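Tyrocidine synthase 2 (Brevibacillus parabrevis, PDB 6TA8) is a multidomain synthase, represented here by a single chain of the condensation-domain family, a fold of two lobes that each hold a central beta sheet. Local coordinates at residues Gln132-Ile137 against Gly408-Pro413; Leu253-Thr258 against Ser450-Tyr455; Phe76-Glu81 against Gln190-Pro195; Met88-Glu93 against Ile97-Arg102. One frame throughout, in Å; residues are numbered along the deposited sequence.

Contact 1 (Gln132-Ile137 against Gly408-Pro413); sequences QIQSSI and GQLFSP
Gln134, in the last turn of helix 122-134, presses its aliphatic stem against the backbone of the loop 408-413 and its amide against a leucine branch. The close part is small. Gln134 CB stands 3.6 Å from Gln409 O, and CG follows just behind. The chain then turns sharply at chi2 (-88°), which lays the amide over Leu410, where Gln134 OE1 is 3.7 Å from Leu410 CD2 and Gln134 NE2 is 3.9 Å from the same methyl. Leu410 sends its CB away from the helix, and only the CD2 branch swings back. A hydrogen bond from Gln134 NE2 to Thr407 O helps hold the amide's rotation. Gln409 O, besides touching Gln134, accepts a hydrogen bond from His54 NE2. Gly408 adds a little buried surface from the first residue of 408-413. Elsewhere the two segments part: the Gln409 side chain stays clear of the helix and is partly exposed, Ser135 leaves helical geometry without reaching the loop, and Phe411 turns to Trp55 instead. Together the segments bury just 147 Å². The loop follows strand 401-402, which joins the sheet of strand 56-63, while its later end leads back to strand 421-428 of the six-stranded sheet; such an excursion between lobes is consistent with the latch crossover of condensation domains.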
loop_
_atom_site.group_PDB
_atom_site.type_symbol
_atom_site.label_atom_id
_atom_site.label_comp_id
_atom_site.label_asym_id
_atom_site.label_seq_id
_atom_site.Cartn_x
_atom_site.Cartn_y
_atom_site.Cartn_z
ATOM N N GLN A 132 8.775 17.571 9.390
ATOM C CA GLN A 132 8.303 18.855 8.882
ATOM C C GLN A 132 8.068 18.802 7.379
ATOM O O GLN A 132 7.128 19.421 6.867
ATOM C CB GLN A 132 9.303 19.958 9.230
ATOM C CG GLN A 132 9.630 20.048 10.709
ATOM C CD GLN A 132 10.654 21.121 11.015
ATOM O OE1 GLN A 132 10.863 22.041 10.223
ATOM N NE2 GLN A 132 11.301 21.009 12.168
ATOM N N ILE A 133 8.914 18.066 6.653
ATOM C CA ILE A 133 8.722 17.918 5.216
ATOM C C ILE A 133 7.540 17.002 4.923
ATOM O O ILE A 133 6.844 17.175 3.914
ATOM C CB ILE A 133 10.025 17.412 4.566
ATOM C CG1 ILE A 133 11.152 18.420 4.807
ATOM C CG2 ILE A 133 9.837 17.169 3.075
ATOM C CD1 ILE A 133 12.524 17.912 4.436
ATOM N N GLN A 134 7.276 16.033 5.803
ATOM C CA GLN A 134 6.144 15.134 5.603
ATOM C C GLN A 134 4.812 15.863 5.724
ATOM O O GLN A 134 3.825 15.450 5.103
ATOM C CB GLN A 134 6.200 13.986 6.610
ATOM C CG GLN A 134 7.369 13.042 6.427
ATOM C CD GLN A 134 7.065 11.921 5.459
ATOM O OE1 GLN A 134 5.949 11.803 4.956
ATOM N NE2 GLN A 134 8.061 11.085 5.195
ATOM N N SER A 135 4.760 16.936 6.510
ATOM C CA SER A 135 3.515 17.627 6.814
ATOM C C SER A 135 3.337 18.914 6.018
ATOM O O SER A 135 2.432 19.696 6.325
ATOM C CB SER A 135 3.436 17.931 8.311
ATOM O OG SER A 135 4.422 18.876 8.693
ATOM N N SER A 136 4.167 19.149 5.005
ATOM C CA SER A 136 4.141 20.387 4.236
ATOM C C SER A 136 3.780 20.128 2.777
ATOM O O SER A 136 4.310 20.766 1.865
ATOM C CB SER A 136 5.479 21.113 4.335
ATOM O OG SER A 136 6.536 20.311 3.837
ATOM N N ILE A 137 2.868 19.191 2.537
ATOM C CA ILE A 137 2.417 18.878 1.186
ATOM C C ILE A 137 1.174 19.702 0.879
ATOM O O ILE A 137 0.191 19.667 1.629
ATOM C CB ILE A 137 2.137 17.374 1.031
ATOM C CG1 ILE A 137 3.450 16.592 0.976
ATOM C CG2 ILE A 137 1.301 17.106 -0.215
ATOM C CD1 ILE A 137 3.276 15.133 0.609
ATOM N N GLY A 408 10.001 9.416 9.122
ATOM C CA GLY A 408 9.156 10.355 9.825
ATOM C C GLY A 408 7.700 9.923 9.822
ATOM O O GLY A 408 7.291 8.982 9.137
ATOM N N GLN A 409 6.902 10.637 10.612
ATOM C CA GLN A 409 5.484 10.317 10.736
ATOM C C GLN A 409 4.777 10.527 9.402
ATOM O O GLN A 409 4.759 11.639 8.864
ATOM C CB GLN A 409 4.852 11.174 11.832
ATOM C CG GLN A 409 3.349 10.996 11.996
ATOM C CD GLN A 409 2.947 9.594 12.423
ATOM O OE1 GLN A 409 2.933 8.665 11.614
ATOM N NE2 GLN A 409 2.608 9.440 13.697
ATOM N N LEU A 410 4.195 9.450 8.868
ATOM C CA LEU A 410 3.627 9.489 7.525
ATOM C C LEU A 410 2.243 10.123 7.492
ATOM O O LEU A 410 1.893 10.779 6.505
ATOM C CB LEU A 410 3.568 8.077 6.939
ATOM C CG LEU A 410 4.910 7.448 6.563
ATOM C CD1 LEU A 410 4.752 5.961 6.292
ATOM C CD2 LEU A 410 5.512 8.153 5.358
ATOM N N PHE A 411 1.444 9.935 8.536
ATOM C CA PHE A 411 0.119 10.528 8.622
ATOM C C PHE A 411 0.141 11.739 9.547
ATOM O O PHE A 411 1.143 12.043 10.194
ATOM C CB PHE A 411 -0.903 9.499 9.117
ATOM C CG PHE A 411 -0.727 8.134 8.521
ATOM C CD1 PHE A 411 -1.187 7.857 7.245
ATOM C CD2 PHE A 411 -0.102 7.127 9.236
ATOM C CE1 PHE A 411 -1.027 6.602 6.692
ATOM C CE2 PHE A 411 0.061 5.868 8.689
ATOM C CZ PHE A 411 -0.403 5.606 7.416
ATOM N N SER A 412 -0.979 12.438 9.595
ATOM C CA SER A 412 -1.071 13.529 10.551
ATOM C C SER A 412 -1.345 12.969 11.946
ATOM O O SER A 412 -2.059 11.972 12.083
ATOM C CB SER A 412 -2.177 14.505 10.155
ATOM O OG SER A 412 -2.226 15.610 11.040
ATOM N N PRO A 413 -0.779 13.574 12.993
ATOM C CA PRO A 413 -1.084 13.102 14.354
ATOM C C PRO A 413 -2.562 13.173 14.692
ATOM O O PRO A 413 -3.035 12.395 15.531
ATOM C CB PRO A 413 -0.250 14.035 15.243
ATOM C CG PRO A 413 0.843 14.532 14.354
ATOM C CD PRO A 413 0.235 14.642 12.989
#

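Contact 2 (Leu253-Thr258 against Ser450-Tyr455); sequences LSFALT and SLADSY
Within 450-455, Ala452 is the first residue to touch the strand: its CB lies 3.5 Å from Leu253 CD2 and 4.0 Å from Phe255 CD2, touching two strand side chains, both directed toward the helix. Its carbonyl also takes part, for Ala452 O sits 3.8 Å above one face of the Phe255 ring, displaced toward the rim. With chi1 at 75°, Phe255 CG lies between its backbone N and carbonyl carbon, and the ring reaches along the helix toward the next turn. The bonds of Ser454 N and OG to Ser450 O are internal to the helix. Tyr455 then closes the contact. Its CD2 approaches in the plane of the Phe255 ring, 3.6 Å from CZ, and the two rings meet rim to rim with planes at 86°. The phenol runs on past the phenylalanine, so that Tyr455 OH bonds to Leu281 O of helix 277-293. Helix and strand segments run nearly parallel, at 19°, with axes 9.3 Å apart. Helix 445-466 thus covers an edge strand of the six-stranded sheet; Tyr455 also meets helix 277-293 and strand 431-439, whose Ile434 touches both aromatic side chains.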
loop_
_atom_site.group_PDB
_atom_site.type_symbol
_atom_site.label_atom_id
_atom_site.label_comp_id
_atom_site.label_asym_id
_atom_site.label_seq_id
_atom_site.Cartn_x
_atom_site.Cartn_y
_atom_site.Cartn_z
ATOM N N LEU A 253 3.879 -3.184 16.564
ATOM C CA LEU A 253 4.612 -4.323 17.099
ATOM C C LEU A 253 4.983 -5.229 15.934
ATOM O O LEU A 253 4.103 -5.703 15.208
ATOM C CB LEU A 253 3.777 -5.081 18.134
ATOM C CG LEU A 253 4.462 -6.243 18.859
ATOM C CD1 LEU A 253 4.052 -6.279 20.322
ATOM C CD2 LEU A 253 4.147 -7.567 18.189
ATOM N N SER A 254 6.279 -5.471 15.758
ATOM C CA SER A 254 6.784 -6.213 14.614
ATOM C C SER A 254 7.538 -7.456 15.067
ATOM O O SER A 254 8.186 -7.464 16.119
ATOM C CB SER A 254 7.708 -5.341 13.753
ATOM O OG SER A 254 7.088 -4.113 13.418
ATOM N N PHE A 255 7.443 -8.509 14.258
ATOM C CA PHE A 255 8.254 -9.705 14.431
ATOM C C PHE A 255 8.751 -10.156 13.065
ATOM O O PHE A 255 8.086 -9.948 12.047
ATOM C CB PHE A 255 7.478 -10.835 15.133
ATOM C CG PHE A 255 6.474 -11.537 14.255
ATOM C CD1 PHE A 255 6.826 -12.673 13.542
ATOM C CD2 PHE A 255 5.171 -11.076 14.166
ATOM C CE1 PHE A 255 5.904 -13.323 12.743
ATOM C CE2 PHE A 255 4.243 -11.724 13.372
ATOM C CZ PHE A 255 4.611 -12.849 12.659
ATOM N N ALA A 256 9.931 -10.769 13.051
ATOM C CA ALA A 256 10.570 -11.195 11.818
ATOM C C ALA A 256 10.974 -12.657 11.920
ATOM O O ALA A 256 11.152 -13.203 13.012
ATOM C CB ALA A 256 11.798 -10.334 11.493
ATOM N N LEU A 257 11.116 -13.288 10.759
ATOM C CA LEU A 257 11.577 -14.663 10.660
ATOM C C LEU A 257 13.028 -14.694 10.196
ATOM O O LEU A 257 13.494 -13.791 9.497
ATOM C CB LEU A 257 10.706 -15.466 9.690
ATOM C CG LEU A 257 9.216 -15.587 10.020
ATOM C CD1 LEU A 257 8.531 -16.527 9.041
ATOM C CD2 LEU A 257 9.016 -16.062 11.450
ATOM N N THR A 258 13.741 -15.742 10.600
ATOM C CA THR A 258 15.120 -15.913 10.173
ATOM C C THR A 258 15.181 -16.191 8.672
ATOM O O THR A 258 14.213 -16.649 8.057
ATOM C CB THR A 258 15.786 -17.052 10.948
ATOM O OG1 THR A 258 15.134 -18.289 10.639
ATOM C CG2 THR A 258 15.697 -16.802 12.446
ATOM N N SER A 450 0.453 -11.117 22.086
ATOM C CA SER A 450 -0.113 -12.462 22.094
ATOM C C SER A 450 -0.602 -12.858 20.707
ATOM O O SER A 450 -0.387 -13.994 20.266
ATOM C CB SER A 450 -1.250 -12.543 23.112
ATOM O OG SER A 450 -1.876 -13.813 23.078
ATOM N N LEU A 451 -1.260 -11.933 20.003
ATOM C CA LEU A 451 -1.719 -12.220 18.647
ATOM C C LEU A 451 -0.551 -12.390 17.684
ATOM O O LEU A 451 -0.627 -13.206 16.758
ATOM C CB LEU A 451 -2.652 -11.108 18.166
ATOM C CG LEU A 451 -3.135 -11.166 16.715
ATOM C CD1 LEU A 451 -3.913 -12.443 16.453
ATOM C CD2 LEU A 451 -3.978 -9.943 16.383
ATOM N N ALA A 452 0.533 -11.639 17.885
ATOM C CA ALA A 452 1.689 -11.768 17.004
ATOM C C ALA A 452 2.448 -13.061 17.274
ATOM O O ALA A 452 2.932 -13.709 16.338
ATOM C CB ALA A 452 2.610 -10.561 17.164
ATOM N N ASP A 453 2.570 -13.450 18.546
ATOM C CA ASP A 453 3.216 -14.718 18.864
ATOM C C ASP A 453 2.365 -15.902 18.426
ATOM O O ASP A 453 2.906 -16.960 18.084
ATOM C CB ASP A 453 3.517 -14.796 20.361
ATOM C CG ASP A 453 4.520 -13.749 20.809
ATOM O OD1 ASP A 453 5.050 -13.021 19.943
ATOM O OD2 ASP A 453 4.779 -13.652 22.028
ATOM N N SER A 454 1.038 -15.747 18.431
ATOM C CA SER A 454 0.171 -16.793 17.900
ATOM C C SER A 454 0.221 -16.836 16.378
ATOM O O SER A 454 0.008 -17.897 15.780
ATOM C CB SER A 454 -1.265 -16.582 18.380
ATOM O OG SER A 454 -1.345 -16.637 19.794
ATOM N N TYR A 455 0.497 -15.696 15.740
ATOM C CA TYR A 455 0.641 -15.672 14.289
ATOM C C TYR A 455 1.946 -16.321 13.846
ATOM O O TYR A 455 2.014 -16.892 12.752
ATOM C CB TYR A 455 0.558 -14.231 13.784
ATOM C CG TYR A 455 0.508 -14.092 12.280
ATOM C CD1 TYR A 455 -0.227 -14.978 11.503
ATOM C CD2 TYR A 455 1.188 -13.066 11.635
ATOM C CE1 TYR A 455 -0.275 -14.852 10.129
ATOM C CE2 TYR A 455 1.143 -12.932 10.262
ATOM C CZ TYR A 455 0.411 -13.827 9.513
ATOM O OH TYR A 455 0.362 -13.698 8.144
#

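Contact 3 (Phe76-Glu81 against Gln190-Pro195); sequences FQQIVE and QEIVLP
Apolar packing dominates, and Gln78 and Ile192 supply its closest point: Gln78 CG lies 3.6 Å from Ile192 CG2. The two side chains pass each other in opposite directions, which brings Ile192 CD1 back to within 4.2 Å of Gln78 CB. Leu194 makes the second apolar touch. Its CD1 comes down toward the helix backbone, 4.1 Å from Gln78 CG and 4.4 Å from Ile79 CA, so the methyl lies against the helix backbone where Gln78 passes to Ile79. Ile79 itself directs its side chain past the loop to Leu175 and Phe179. Helix 69-82 is thereby joined to the loop between helices 169-187 and 201-212, and Ile192 touches both helix 69-82, at Gln74, and helix 169-187, at Ala182. This is packing on the outer, helical layer of the lobe built round the five-stranded sheet. Polar contact is indirect and slight. The first torsion (chi1 -174°) carries Gln78 CG out from the helix toward the loop, and a bend at chi2 (68°) swings the amide along the loop backbone. There Gln78 NE2 gives a weak hydrogen bond of 3.0 Å to a water, which also accepts a weak one from Leu194 N at 3.4 Å. The neighbouring Val193 turns its side chain outward, while its N bonds to Gln185 OE1 of helix 169-187.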
loop_
_atom_site.group_PDB
_atom_site.type_symbol
_atom_site.label_atom_id
_atom_site.label_comp_id
_atom_site.label_asym_id
_atom_site.label_seq_id
_atom_site.Cartn_x
_atom_site.Cartn_y
_atom_site.Cartn_z
ATOM N N PHE A 76 14.882 13.790 -11.047
ATOM C CA PHE A 76 13.481 13.974 -10.684
ATOM C C PHE A 76 12.756 14.885 -11.667
ATOM O O PHE A 76 11.546 14.728 -11.873
ATOM C CB PHE A 76 13.373 14.522 -9.261
ATOM C CG PHE A 76 13.435 13.459 -8.201
ATOM C CD1 PHE A 76 12.303 12.738 -7.857
ATOM C CD2 PHE A 76 14.627 13.174 -7.556
ATOM C CE1 PHE A 76 12.358 11.756 -6.885
ATOM C CE2 PHE A 76 14.688 12.194 -6.584
ATOM C CZ PHE A 76 13.552 11.484 -6.248
ATOM N N GLN A 77 13.465 15.837 -12.281
ATOM C CA GLN A 77 12.849 16.645 -13.329
ATOM C C GLN A 77 12.380 15.780 -14.492
ATOM O O GLN A 77 11.379 16.102 -15.141
ATOM C CB GLN A 77 13.828 17.711 -13.823
ATOM C CG GLN A 77 13.963 18.917 -12.905
ATOM C CD GLN A 77 12.806 19.884 -13.037
ATOM O OE1 GLN A 77 12.231 20.039 -14.114
ATOM N NE2 GLN A 77 12.457 20.543 -11.937
ATOM N N GLN A 78 13.087 14.683 -14.765
ATOM C CA GLN A 78 12.675 13.766 -15.820
ATOM C C GLN A 78 11.646 12.756 -15.327
ATOM O O GLN A 78 10.768 12.348 -16.095
ATOM C CB GLN A 78 13.896 13.039 -16.388
ATOM C CG GLN A 78 13.597 12.156 -17.588
ATOM C CD GLN A 78 13.197 12.950 -18.816
ATOM O OE1 GLN A 78 13.536 14.126 -18.948
ATOM N NE2 GLN A 78 12.472 12.307 -19.724
ATOM N N ILE A 79 11.734 12.349 -14.059
ATOM C CA ILE A 79 10.784 11.382 -13.515
ATOM C C ILE A 79 9.380 11.971 -13.485
ATOM O O ILE A 79 8.418 11.351 -13.953
ATOM C CB ILE A 79 11.231 10.922 -12.116
ATOM C CG1 ILE A 79 12.440 9.990 -12.220
ATOM C CG2 ILE A 79 10.087 10.236 -11.389
ATOM C CD1 ILE A 79 12.973 9.539 -10.882
ATOM N N VAL A 80 9.242 13.181 -12.936
ATOM C CA VAL A 80 7.925 13.799 -12.816
ATOM C C VAL A 80 7.365 14.161 -14.187
ATOM O O VAL A 80 6.144 14.174 -14.384
ATOM C CB VAL A 80 8.002 15.023 -11.885
ATOM C CG1 VAL A 80 6.624 15.594 -11.636
ATOM C CG2 VAL A 80 8.653 14.637 -10.566
ATOM N N GLU A 81 8.235 14.452 -15.156
ATOM C CA GLU A 81 7.765 14.675 -16.519
ATOM C C GLU A 81 7.325 13.367 -17.169
ATOM O O GLU A 81 6.339 13.337 -17.914
ATOM C CB GLU A 81 8.859 15.351 -17.348
ATOM C CG GLU A 81 8.886 14.937 -18.812
ATOM C CD GLU A 81 9.643 15.919 -19.686
ATOM O OE1 GLU A 81 9.314 16.023 -20.887
ATOM O OE2 GLU A 81 10.567 16.583 -19.172
ATOM N N GLN A 190 24.767 11.615 -19.946
ATOM C CA GLN A 190 23.814 11.263 -20.986
ATOM C C GLN A 190 22.500 11.997 -20.753
ATOM O O GLN A 190 22.155 12.344 -19.620
ATOM C CB GLN A 190 23.555 9.754 -21.015
ATOM C CG GLN A 190 24.795 8.885 -21.130
ATOM C CD GLN A 190 24.460 7.404 -21.109
ATOM O OE1 GLN A 190 23.291 7.024 -21.043
ATOM N NE2 GLN A 190 25.485 6.561 -21.169
ATOM N N GLU A 191 21.769 12.235 -21.837
ATOM C CA GLU A 191 20.413 12.747 -21.705
ATOM C C GLU A 191 19.504 11.632 -21.206
ATOM O O GLU A 191 19.485 10.533 -21.768
ATOM C CB GLU A 191 19.908 13.302 -23.038
ATOM C CG GLU A 191 20.276 12.481 -24.265
ATOM C CD GLU A 191 19.860 13.164 -25.554
ATOM O OE1 GLU A 191 19.127 14.173 -25.479
ATOM O OE2 GLU A 191 20.263 12.695 -26.641
ATOM N N ILE A 192 18.757 11.915 -20.142
ATOM C CA ILE A 192 18.009 10.878 -19.439
ATOM C C ILE A 192 16.918 10.331 -20.351
ATOM O O ILE A 192 16.036 11.069 -20.803
ATOM C CB ILE A 192 17.423 11.420 -18.128
ATOM C CG1 ILE A 192 18.532 12.049 -17.282
ATOM C CG2 ILE A 192 16.723 10.308 -17.365
ATOM C CD1 ILE A 192 18.055 12.630 -15.975
ATOM N N VAL A 193 16.978 9.029 -20.623
ATOM C CA VAL A 193 16.004 8.341 -21.463
ATOM C C VAL A 193 15.414 7.205 -20.639
ATOM O O VAL A 193 16.113 6.237 -20.310
ATOM C CB VAL A 193 16.630 7.814 -22.761
ATOM C CG1 VAL A 193 15.602 7.030 -23.568
ATOM C CG2 VAL A 193 17.197 8.963 -23.582
ATOM N N LEU A 194 14.139 7.319 -20.305
ATOM C CA LEU A 194 13.415 6.317 -19.543
ATOM C C LEU A 194 12.596 5.435 -20.474
ATOM O O LEU A 194 12.307 5.817 -21.612
ATOM C CB LEU A 194 12.502 6.997 -18.515
ATOM C CG LEU A 194 13.228 7.819 -17.444
ATOM C CD1 LEU A 194 12.242 8.447 -16.469
ATOM C CD2 LEU A 194 14.246 6.961 -16.705
ATOM N N PRO A 195 12.220 4.232 -20.032
ATOM C CA PRO A 195 11.445 3.334 -20.898
ATOM C C PRO A 195 10.140 3.964 -21.365
ATOM O O PRO A 195 9.667 4.967 -20.826
ATOM C CB PRO A 195 11.183 2.117 -20.003
ATOM C CG PRO A 195 12.320 2.119 -19.044
ATOM C CD PRO A 195 12.626 3.567 -18.780
HETATM O O HOH W 1 11.964 9.771 -21.154
#

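Contact 4 (Met88-Glu93 against Ile97-Arg102); sequences MVYKQE and IKQINR
Lys91 gives up the most surface, to both the backbone and the side chains of 97-102. Its N donates to Lys98 O and its O accepts from Lys98 N, each at 2.8 Å, the former bond nearly straight (173°). Lys91 CD lies 4.0 Å from Ile100 CD1, and bends farther out bring NZ to the edge of the Arg102 guanidinium, 3.0 Å from NH2. That pair is two donors of like charge, probably repulsive; Val89 CG2 covers one guanidinium face. Val89 and Ile100 form the other hydrogen-bonded pair of this antiparallel beta hairpin, whose strand 98-101 is flanked on its far edge by strand 33-35. Met88 works on the face shared with Tyr90, Gln99 and Asn101. Its chain folds over at chi2 (87°), setting SD 3.6 Å from Asn101 N, while CE reaches Asn101 OD1, also at 3.6 Å. Asn101 ND2 bonds outside, to Asp84 O. Next along this face, toward the turn, the Tyr90 ring lies alongside Gln99, ring and amide planes 27° apart, with Tyr90 CE2 3.4 Å from Gln99 CB. Near the turn Ile97 brings CG2 to the edge of the Tyr90 ring, 4.3 Å from CD2, and packs on Phe45 of helix 39-46.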
loop_
_atom_site.group_PDB
_atom_site.type_symbol
_atom_site.label_atom_id
_atom_site.label_comp_id
_atom_site.label_asym_id
_atom_site.label_seq_id
_atom_site.Cartn_x
_atom_site.Cartn_y
_atom_site.Cartn_z
ATOM N N MET A 88 -0.120 15.790 -10.223
ATOM C CA MET A 88 -1.537 15.922 -9.923
ATOM C C MET A 88 -1.776 16.937 -8.811
ATOM O O MET A 88 -0.965 17.089 -7.893
ATOM C CB MET A 88 -2.127 14.571 -9.519
ATOM C CG MET A 88 -3.631 14.458 -9.705
ATOM S SD MET A 88 -4.090 13.932 -11.368
ATOM C CE MET A 88 -3.039 12.497 -11.559
ATOM N N VAL A 89 -2.912 17.631 -8.906
ATOM C CA VAL A 89 -3.396 18.522 -7.861
ATOM C C VAL A 89 -4.886 18.265 -7.675
ATOM O O VAL A 89 -5.569 17.763 -8.570
ATOM C CB VAL A 89 -3.142 20.012 -8.180
ATOM C CG1 VAL A 89 -1.657 20.331 -8.094
ATOM C CG2 VAL A 89 -3.696 20.364 -9.553
ATOM N N TYR A 90 -5.388 18.616 -6.492
ATOM C CA TYR A 90 -6.766 18.331 -6.111
ATOM C C TYR A 90 -7.432 19.617 -5.646
ATOM O O TYR A 90 -6.957 20.255 -4.703
ATOM C CB TYR A 90 -6.822 17.267 -5.009
ATOM C CG TYR A 90 -6.316 15.910 -5.445
ATOM C CD1 TYR A 90 -4.954 15.644 -5.519
ATOM C CD2 TYR A 90 -7.200 14.897 -5.787
ATOM C CE1 TYR A 90 -4.489 14.407 -5.921
ATOM C CE2 TYR A 90 -6.743 13.655 -6.188
ATOM C CZ TYR A 90 -5.388 13.417 -6.257
ATOM O OH TYR A 90 -4.931 12.182 -6.656
ATOM N N LYS A 91 -8.533 19.987 -6.292
ATOM C CA LYS A 91 -9.248 21.209 -5.965
ATOM C C LYS A 91 -10.618 20.889 -5.383
ATOM O O LYS A 91 -11.273 19.923 -5.784
ATOM C CB LYS A 91 -9.397 22.101 -7.200
ATOM C CG LYS A 91 -8.083 22.703 -7.663
ATOM C CD LYS A 91 -8.218 23.405 -9.001
ATOM C CE LYS A 91 -7.306 24.620 -9.066
ATOM N NZ LYS A 91 -6.020 24.386 -8.350
ATOM N N GLN A 92 -11.048 21.715 -4.430
ATOM C CA GLN A 92 -12.329 21.508 -3.760
ATOM C C GLN A 92 -13.346 22.565 -4.181
ATOM O O GLN A 92 -13.782 23.380 -3.360
ATOM C CB GLN A 92 -12.139 21.521 -2.240
ATOM C CG GLN A 92 -13.254 20.852 -1.453
ATOM C CD GLN A 92 -12.763 20.279 -0.139
ATOM O OE1 GLN A 92 -12.700 19.061 0.035
ATOM N NE2 GLN A 92 -12.397 21.155 0.789
ATOM N N GLU A 93 -13.738 22.559 -5.452
ATOM C CA GLU A 93 -14.668 23.551 -5.977
ATOM C C GLU A 93 -16.106 23.101 -5.748
ATOM O O GLU A 93 -16.456 21.951 -6.035
ATOM C CB GLU A 93 -14.419 23.785 -7.468
ATOM C CG GLU A 93 -12.952 23.957 -7.834
ATOM C CD GLU A 93 -12.687 25.231 -8.613
ATOM O OE1 GLU A 93 -13.102 26.312 -8.144
ATOM O OE2 GLU A 93 -12.058 25.153 -9.689
ATOM N N ILE A 97 -14.707 17.418 -5.183
ATOM C CA ILE A 97 -13.264 17.338 -5.377
ATOM C C ILE A 97 -12.981 17.082 -6.849
ATOM O O ILE A 97 -13.627 16.237 -7.482
ATOM C CB ILE A 97 -12.642 16.242 -4.491
ATOM C CG1 ILE A 97 -12.883 16.551 -3.011
ATOM C CG2 ILE A 97 -11.152 16.107 -4.768
ATOM C CD1 ILE A 97 -14.076 15.831 -2.412
ATOM N N LYS A 98 -12.017 17.817 -7.397
ATOM C CA LYS A 98 -11.643 17.719 -8.803
ATOM C C LYS A 98 -10.133 17.574 -8.893
ATOM O O LYS A 98 -9.397 18.474 -8.474
ATOM C CB LYS A 98 -12.122 18.950 -9.580
ATOM C CG LYS A 98 -11.537 19.096 -10.975
ATOM C CD LYS A 98 -12.003 20.396 -11.620
ATOM C CE LYS A 98 -11.376 20.605 -12.988
ATOM N NZ LYS A 98 -11.858 21.853 -13.643
ATOM N N GLN A 99 -9.670 16.444 -9.423
ATOM C CA GLN A 99 -8.246 16.209 -9.626
ATOM C C GLN A 99 -7.886 16.499 -11.076
ATOM O O GLN A 99 -8.559 16.026 -11.998
ATOM C CB GLN A 99 -7.851 14.778 -9.244
ATOM C CG GLN A 99 -8.563 13.671 -10.003
ATOM C CD GLN A 99 -7.801 12.353 -9.977
ATOM O OE1 GLN A 99 -6.709 12.260 -9.415
ATOM N NE2 GLN A 99 -8.375 11.328 -10.594
ATOM N N ILE A 100 -6.837 17.293 -11.272
ATOM C CA ILE A 100 -6.371 17.683 -12.597
ATOM C C ILE A 100 -4.918 17.259 -12.740
ATOM O O ILE A 100 -4.087 17.569 -11.876
ATOM C CB ILE A 100 -6.511 19.197 -12.838
ATOM C CG1 ILE A 100 -7.845 19.716 -12.302
ATOM C CG2 ILE A 100 -6.373 19.512 -14.319
ATOM C CD1 ILE A 100 -7.958 21.223 -12.345
ATOM N N ASN A 101 -4.612 16.557 -13.826
ATOM C CA ASN A 101 -3.232 16.243 -14.172
ATOM C C ASN A 101 -2.632 17.458 -14.869
ATOM O O ASN A 101 -2.954 17.740 -16.027
ATOM C CB ASN A 101 -3.167 15.005 -15.061
ATOM C CG ASN A 101 -1.863 14.247 -14.909
ATOM O OD1 ASN A 101 -1.838 13.017 -14.957
ATOM N ND2 ASN A 101 -0.770 14.980 -14.724
ATOM N N ARG A 102 -1.775 18.187 -14.164
ATOM C CA ARG A 102 -1.176 19.380 -14.736
ATOM C C ARG A 102 -0.096 19.006 -15.749
ATOM O O ARG A 102 0.419 17.883 -15.771
ATOM C CB ARG A 102 -0.585 20.265 -13.637
ATOM C CG ARG A 102 -1.627 20.889 -12.719
ATOM C CD ARG A 102 -1.420 22.390 -12.586
ATOM N NE ARG A 102 -2.231 22.965 -11.517
ATOM C CZ ARG A 102 -3.478 23.400 -11.672
ATOM N NH1 ARG A 102 -4.066 23.326 -12.859
ATOM N NH2 ARG A 102 -4.139 23.910 -10.642
#

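How the contacts relate
The four contacts do not touch one another. Contacts 3 and 4 come nearest, about 7 Å between closest atoms although their centres are 24 Å apart; helix 69-82 and strand 88-91 follow each other in the chain, and the hairpin of contact 4 is nested inside the loop closed by contact 3. Contact 1 is about 8 Å from contact 4 and about 12 Å from contact 3 at the nearest atoms, and its segments interleave along the chain with those of contacts 2 and 3. Contact 2 lies on the six-stranded sheet, on the opposite side of the chain's centre from contacts 3 and 4, its centre 41 Å from each. Contact 1 lies between, 28 Å from contact 2 by centres.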